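Local coordinates for protein CDP-archaeol synthase (Aeropyrum pernix K1, PDB 5GUF) that probably catalyses the transfer of a cytidylyl group from CTP to an unsaturated archaeal ether lipid phosphate, forming CDP-archaeol and diphosphate within the membrane, at residues A[9-12]-A[16-19]; A[18-23]-A[90-95]; A[83-88]-A[137-142]. All blocks are in the same frame, centred on the assembly; numbering follows the deposited sequence.

How the contacts relate
Contact 1 and contact 2 follow one another along helix 14-29 and share Ile18 and Ile19; their centres lie about 11 Å apart. The centre of contact 3 is about 9 Å from each of the others. Its strand 140-141 runs parallel to strand 10-11 of contact 1, with a probable hydrogen bond of 2.7 Å from Ile11 N to Thr140 O. It meets contact 2 where Leu20 CD1 lies 3.8 Å from Tyr139 CZ, and helix 84-109 serves both. The magnesium ion of contact 1 uses none of the CTP-binding residues. The same helices lead toward them, however: Pro31 and Val32 follow helix 14-29, and helix 84-109 carries Asp100, Ser104, Lys107 and Arg108.

Contact 1 (A[9-12]-A[16-19]). With MG (magnesium ion), chain D.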
# COMPACT_ATOMS: atom_id res chain seq x y z
N TRP A 9 9.39 -22.66 9.39
CA TRP A 9 8.09 -22.09 9.72
C TRP A 9 8.18 -20.64 10.15
O TRP A 9 7.16 -19.95 10.18
CB TRP A 9 7.42 -22.90 10.82
CG TRP A 9 7.01 -24.28 10.44
CD1 TRP A 9 7.65 -25.46 10.77
CD2 TRP A 9 5.85 -24.65 9.68
NE1 TRP A 9 6.95 -26.52 10.25
CE2 TRP A 9 5.84 -26.07 9.59
CE3 TRP A 9 4.82 -23.93 9.06
CZ2 TRP A 9 4.85 -26.77 8.90
CZ3 TRP A 9 3.82 -24.63 8.37
CH2 TRP A 9 3.85 -26.04 8.30
N ARG A 10 9.37 -20.17 10.49
CA ARG A 10 9.57 -18.78 10.88
C ARG A 10 10.23 -18.05 9.71
O ARG A 10 11.44 -18.16 9.50
CB ARG A 10 10.40 -18.69 12.15
CG ARG A 10 10.60 -17.28 12.61
CD ARG A 10 11.48 -17.23 13.84
NE ARG A 10 11.11 -16.10 14.70
CZ ARG A 10 11.85 -15.01 14.83
NH1 ARG A 10 12.99 -14.90 14.15
NH2 ARG A 10 11.45 -14.03 15.62
N ILE A 11 9.43 -17.31 8.96
CA ILE A 11 9.92 -16.56 7.81
C ILE A 11 10.62 -15.32 8.35
O ILE A 11 9.98 -14.34 8.73
CB ILE A 11 8.79 -16.18 6.85
CG1 ILE A 11 7.94 -17.42 6.59
CG2 ILE A 11 9.36 -15.56 5.56
CD1 ILE A 11 8.73 -18.54 5.97
N ASP A 12 11.96 -15.35 8.36
CA ASP A 12 12.72 -14.30 9.02
C ASP A 12 13.92 -13.85 8.20
O ASP A 12 14.79 -13.17 8.75
CB ASP A 12 13.18 -14.75 10.42
CG ASP A 12 13.83 -16.14 10.42
OD1 ASP A 12 14.19 -16.68 9.35
OD2 ASP A 12 13.98 -16.71 11.53
N GLU A 16 14.35 -16.46 2.24
CA GLU A 16 13.38 -17.47 2.62
C GLU A 16 11.96 -17.02 2.27
O GLU A 16 11.15 -17.81 1.78
CB GLU A 16 13.54 -17.77 4.12
CG GLU A 16 12.50 -18.66 4.80
CD GLU A 16 12.89 -19.02 6.26
OE1 GLU A 16 12.82 -20.21 6.64
OE2 GLU A 16 13.28 -18.11 7.01
N ALA A 17 11.66 -15.73 2.47
CA ALA A 17 10.39 -15.20 2.00
C ALA A 17 10.28 -15.30 0.49
O ALA A 17 9.21 -15.61 -0.05
CB ALA A 17 10.22 -13.75 2.44
N ILE A 18 11.39 -15.06 -0.22
CA ILE A 18 11.31 -15.08 -1.67
C ILE A 18 11.08 -16.49 -2.16
O ILE A 18 10.31 -16.70 -3.11
CB ILE A 18 12.58 -14.44 -2.26
CG1 ILE A 18 12.46 -12.91 -2.19
CG2 ILE A 18 12.81 -14.92 -3.68
CD1 ILE A 18 13.78 -12.19 -2.33
N ILE A 19 11.66 -17.49 -1.49
CA ILE A 19 11.41 -18.88 -1.89
C ILE A 19 9.96 -19.25 -1.62
O ILE A 19 9.28 -19.85 -2.47
CB ILE A 19 12.37 -19.83 -1.17
CG1 ILE A 19 13.80 -19.53 -1.55
CG2 ILE A 19 12.02 -21.29 -1.48
CD1 ILE A 19 14.77 -20.49 -0.90
MG MG D . 13.37 -19.05 9.04
O HOH W 1 14.29 -19.15 11.39
O HOH W 2 15.16 -19.06 8.90
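Arg10 and Glu16 meet through a shared magnesium ion: the backbone O of Arg10 and OE2 of Glu16 each stand 2.2 Å from the metal. The guanidinium group of Arg10 extends instead along its own segment, where NH1 forms a salt bridge with Asp12 OD2, its hydrogen bond weak at 3.3 Å. Ile11 supplies the apolar part. Its CD1 lies 3.9 Å from Glu16 CG, against the aliphatic stem of the glutamate, while the other branch, CG2, packs 3.7 Å from Ala17 CB. Asp12 then returns to the metal, with OD1 at 2.5 Å from the magnesium ion. Its backbone N-H points almost straight at Glu16 OE2 (170°), but at 3.3 Å the hydrogen bond is weak. Glu16 reaches the ion from helix 14-29 because its chain is extended, CG anti to the backbone N (chi1 172°). The grip of that carboxylate is uneven, since OE1 is 2.7 Å from the magnesium ion. The two carboxylate planes are turned 41° apart. Asp8, through OD1, joins the same ion, and waters add to its shell. The Asp12 OD1 to Glu16 OE2 separation of 2.9 Å, with no hydrogen bond between the two oxygens, is therefore a ligand-to-ligand approach, and the positive metal probably offsets the repulsion of acidic groups from the residues flanking strand 10-11 and from the first turn of helix 14-29.

Contact 2 (A[18-23]-A[90-95])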
# COMPACT_ATOMS: atom_id res chain seq x y z
N ILE A 18 11.39 -15.06 -0.22
CA ILE A 18 11.31 -15.08 -1.67
C ILE A 18 11.08 -16.49 -2.16
O ILE A 18 10.31 -16.70 -3.11
CB ILE A 18 12.58 -14.44 -2.26
CG1 ILE A 18 12.46 -12.91 -2.19
CG2 ILE A 18 12.81 -14.92 -3.68
CD1 ILE A 18 13.78 -12.19 -2.33
N ILE A 19 11.66 -17.49 -1.49
CA ILE A 19 11.41 -18.88 -1.89
C ILE A 19 9.96 -19.25 -1.62
O ILE A 19 9.28 -19.85 -2.47
CB ILE A 19 12.37 -19.83 -1.17
CG1 ILE A 19 13.80 -19.53 -1.55
CG2 ILE A 19 12.02 -21.29 -1.48
CD1 ILE A 19 14.77 -20.49 -0.90
N LEU A 20 9.47 -18.92 -0.43
CA LEU A 20 8.09 -19.26 -0.11
C LEU A 20 7.11 -18.57 -1.07
O LEU A 20 6.11 -19.17 -1.49
CB LEU A 20 7.80 -18.88 1.34
CG LEU A 20 6.43 -19.23 1.90
CD1 LEU A 20 6.24 -20.75 1.99
CD2 LEU A 20 6.30 -18.59 3.27
N MET A 21 7.40 -17.33 -1.45
CA MET A 21 6.46 -16.53 -2.22
C MET A 21 6.58 -16.69 -3.73
O MET A 21 5.68 -16.24 -4.45
CB MET A 21 6.65 -15.06 -1.88
CG MET A 21 6.11 -14.67 -0.52
SD MET A 21 4.30 -14.68 -0.50
CE MET A 21 3.99 -16.05 0.60
N LEU A 22 7.66 -17.29 -4.24
CA LEU A 22 7.83 -17.37 -5.69
C LEU A 22 6.68 -18.10 -6.39
O LEU A 22 6.34 -17.71 -7.51
CB LEU A 22 9.19 -18.01 -6.03
CG LEU A 22 10.32 -16.98 -6.23
CD1 LEU A 22 11.70 -17.63 -6.11
CD2 LEU A 22 10.20 -16.27 -7.57
N PRO A 23 6.06 -19.13 -5.82
CA PRO A 23 4.85 -19.67 -6.46
C PRO A 23 3.73 -18.65 -6.61
O PRO A 23 3.03 -18.65 -7.62
CB PRO A 23 4.44 -20.82 -5.53
CG PRO A 23 5.76 -21.30 -4.99
CD PRO A 23 6.62 -20.07 -4.82
N PRO A 90 0.39 -24.83 -3.87
CA PRO A 90 -0.93 -24.68 -4.50
C PRO A 90 -1.88 -23.80 -3.69
O PRO A 90 -2.52 -22.91 -4.27
CB PRO A 90 -1.45 -26.13 -4.60
CG PRO A 90 -0.19 -26.97 -4.64
CD PRO A 90 0.78 -26.26 -3.73
N ALA A 91 -1.98 -24.01 -2.37
CA ALA A 91 -2.84 -23.16 -1.55
C ALA A 91 -2.37 -21.71 -1.59
O ALA A 91 -3.20 -20.79 -1.68
CB ALA A 91 -2.88 -23.67 -0.11
N ILE A 92 -1.05 -21.48 -1.54
CA ILE A 92 -0.52 -20.12 -1.59
C ILE A 92 -0.82 -19.48 -2.94
O ILE A 92 -1.21 -18.31 -3.02
CB ILE A 92 0.99 -20.11 -1.28
CG1 ILE A 92 1.25 -20.60 0.15
CG2 ILE A 92 1.60 -18.73 -1.48
CD1 ILE A 92 2.67 -20.37 0.66
N ALA A 93 -0.64 -20.24 -4.03
CA ALA A 93 -1.04 -19.77 -5.35
C ALA A 93 -2.50 -19.34 -5.36
O ALA A 93 -2.84 -18.30 -5.94
CB ALA A 93 -0.82 -20.87 -6.39
N LEU A 94 -3.38 -20.13 -4.73
CA LEU A 94 -4.79 -19.76 -4.65
C LEU A 94 -4.97 -18.45 -3.90
O LEU A 94 -5.75 -17.59 -4.32
CB LEU A 94 -5.60 -20.87 -3.97
CG LEU A 94 -5.81 -22.08 -4.89
CD1 LEU A 94 -6.57 -23.20 -4.20
CD2 LEU A 94 -6.50 -21.67 -6.19
N GLY A 95 -4.25 -18.26 -2.79
CA GLY A 95 -4.33 -16.99 -2.09
C GLY A 95 -3.84 -15.83 -2.93
O GLY A 95 -4.41 -14.74 -2.89
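Ile92 reaches from helix 84-109 toward helix 14-29 and divides its two branches, CD1 to Leu20 and CG2 to Met21, an apolar helix-to-helix contact in a region predicted to span the membrane. Its CG1 stands beside the backbone N (chi1 -63°) and the chain continues extended, which carries CD1 outward to lie 3.8 Å from Leu20 CD1. The same methyl is 4.1 Å from Leu20 CG, so it meets the fork of the leucine as well as one of its tips. Leu20 has CG anti to its own backbone N (chi1 -176°), and this brings the branched end nearer than its CB direction alone would suggest. Met21 starts out away from the other helix and comes back by bending at chi2 and again at chi3 (113°); its terminal CE thereby approaches Ile92 CG2 at 4.1 Å. Both side chains lie roughly perpendicular to that of Ile92. Just beyond, helix 14-29 is kinked at Pro23, whose ring N cannot donate to the preceding turn; Pro90 kinks helix 84-109 likewise. Around this junction, Ala130 of helix 121-136 touches both Met21 and Ile92, Ser134 also borders Ile92, and Leu20 packs on Tyr139 and, from strand 140-141, Trp141.

Contact 3 (A[83-88]-A[137-142]); sequences MLLAVH and LGYTWT
His88 and Leu137 have the closest CA atoms of the two segments, 7.6 Å apart, where an early turn of helix 84-109 passes the end of helix 121-136. That end is a Schellman motif: Gly138 takes positive phi, and the chain then turns into strand 140-141, which lies parallel to strand 10-11. At the far side Thr142 is the N-cap of helix 143-161, its OG1 hydrogen-bonded to Val145 N. The segment is thus a short connection between two helices, and its Tyr139 side chain returns to helix 84-109. His88 CG stands beside its backbone N (chi1 -70°), aiming the ring at Tyr139. There Tyr139 OH and His88 ND1 are hydrogen-bonded at 2.7 Å (152°), and either could be the donor. The hydroxyl sits at the edge of the imidazole, in its plane, while the two rings are turned 83° against each other. One imidazole face is approached by the backbone O of Leu84, 3.3 Å above the plane of the His88 ring and offset toward its rim. Leu137 CD1 packs 3.6 Å from His88 CB, the two side chains lying alongside and running opposite ways. Replacing His88 by an alanine would probably leave Tyr139 OH without its ND1 partner and Leu137 CD1 with only CB of that residue to pack on. The phenol also touches an apolar neighbour: Leu85 CD2 lies 3.6 Å from Tyr139 OH.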
# COMPACT_ATOMS: atom_id res chain seq x y z
N MET A 83 10.00 -30.44 1.40
CA MET A 83 8.96 -31.02 0.57
C MET A 83 7.58 -30.46 0.87
O MET A 83 6.69 -30.56 0.02
CB MET A 83 8.97 -32.54 0.74
CG MET A 83 10.17 -33.20 0.07
SD MET A 83 10.19 -33.07 -1.74
CE MET A 83 11.65 -32.07 -2.02
N LEU A 84 7.37 -29.87 2.05
CA LEU A 84 6.07 -29.29 2.34
C LEU A 84 5.73 -28.14 1.39
O LEU A 84 4.55 -27.87 1.16
CB LEU A 84 6.01 -28.83 3.79
CG LEU A 84 5.48 -29.89 4.75
CD1 LEU A 84 5.27 -29.30 6.15
CD2 LEU A 84 4.19 -30.47 4.22
N LEU A 85 6.75 -27.50 0.80
CA LEU A 85 6.52 -26.47 -0.21
C LEU A 85 5.74 -27.00 -1.41
O LEU A 85 5.02 -26.23 -2.06
CB LEU A 85 7.85 -25.88 -0.69
CG LEU A 85 8.71 -25.19 0.38
CD1 LEU A 85 9.67 -24.16 -0.23
CD2 LEU A 85 7.81 -24.55 1.45
N ALA A 86 5.89 -28.28 -1.76
CA ALA A 86 5.10 -28.79 -2.87
C ALA A 86 3.64 -28.94 -2.50
O ALA A 86 2.78 -28.88 -3.37
CB ALA A 86 5.66 -30.12 -3.37
N VAL A 87 3.36 -29.13 -1.21
CA VAL A 87 2.00 -29.25 -0.74
C VAL A 87 1.38 -27.88 -0.48
O VAL A 87 0.20 -27.67 -0.76
CB VAL A 87 1.99 -30.12 0.53
CG1 VAL A 87 0.61 -30.11 1.22
CG2 VAL A 87 2.43 -31.54 0.19
N HIS A 88 2.16 -26.93 0.04
CA HIS A 88 1.66 -25.62 0.42
C HIS A 88 1.50 -24.67 -0.77
O HIS A 88 0.61 -23.81 -0.77
CB HIS A 88 2.60 -24.98 1.43
CG HIS A 88 2.58 -25.64 2.77
ND1 HIS A 88 3.56 -25.43 3.72
CD2 HIS A 88 1.68 -26.48 3.34
CE1 HIS A 88 3.27 -26.13 4.80
NE2 HIS A 88 2.14 -26.77 4.60
N LEU A 137 -1.62 -21.31 6.97
CA LEU A 137 -0.98 -22.61 6.90
C LEU A 137 -0.10 -22.90 8.11
O LEU A 137 0.33 -24.04 8.28
CB LEU A 137 -0.14 -22.73 5.62
CG LEU A 137 -0.87 -22.90 4.28
CD1 LEU A 137 0.14 -22.94 3.15
CD2 LEU A 137 -1.76 -24.15 4.25
N GLY A 138 0.20 -21.90 8.94
CA GLY A 138 1.05 -22.11 10.09
C GLY A 138 2.38 -21.40 10.06
O GLY A 138 3.15 -21.55 11.01
N TYR A 139 2.69 -20.63 9.02
CA TYR A 139 3.93 -19.87 8.97
C TYR A 139 3.83 -18.61 9.83
O TYR A 139 2.80 -17.93 9.84
CB TYR A 139 4.26 -19.46 7.52
CG TYR A 139 4.65 -20.61 6.63
CD1 TYR A 139 5.97 -21.03 6.56
CD2 TYR A 139 3.70 -21.29 5.89
CE1 TYR A 139 6.33 -22.10 5.75
CE2 TYR A 139 4.05 -22.35 5.10
CZ TYR A 139 5.36 -22.75 5.04
OH TYR A 139 5.69 -23.81 4.24
N THR A 140 4.91 -18.28 10.50
CA THR A 140 5.01 -17.00 11.19
C THR A 140 6.00 -16.13 10.44
O THR A 140 7.12 -16.55 10.16
CB THR A 140 5.45 -17.18 12.65
OG1 THR A 140 4.38 -17.76 13.40
CG2 THR A 140 5.85 -15.82 13.28
N TRP A 141 5.57 -14.91 10.11
CA TRP A 141 6.44 -13.92 9.48
C TRP A 141 6.94 -12.95 10.53
O TRP A 141 6.20 -12.59 11.44
CB TRP A 141 5.69 -13.15 8.39
CG TRP A 141 5.42 -13.95 7.15
CD1 TRP A 141 4.61 -15.04 7.05
CD2 TRP A 141 5.99 -13.76 5.86
NE1 TRP A 141 4.63 -15.53 5.78
CE2 TRP A 141 5.47 -14.76 5.02
CE3 TRP A 141 6.88 -12.82 5.32
CZ2 TRP A 141 5.80 -14.85 3.67
CZ3 TRP A 141 7.21 -12.92 3.98
CH2 TRP A 141 6.67 -13.92 3.17
N THR A 142 8.19 -12.54 10.42
CA THR A 142 8.50 -11.33 11.15
C THR A 142 7.96 -10.12 10.39
O THR A 142 7.90 -10.13 9.15
CB THR A 142 10.00 -11.17 11.36
OG1 THR A 142 10.64 -11.00 10.09
CG2 THR A 142 10.58 -12.40 12.07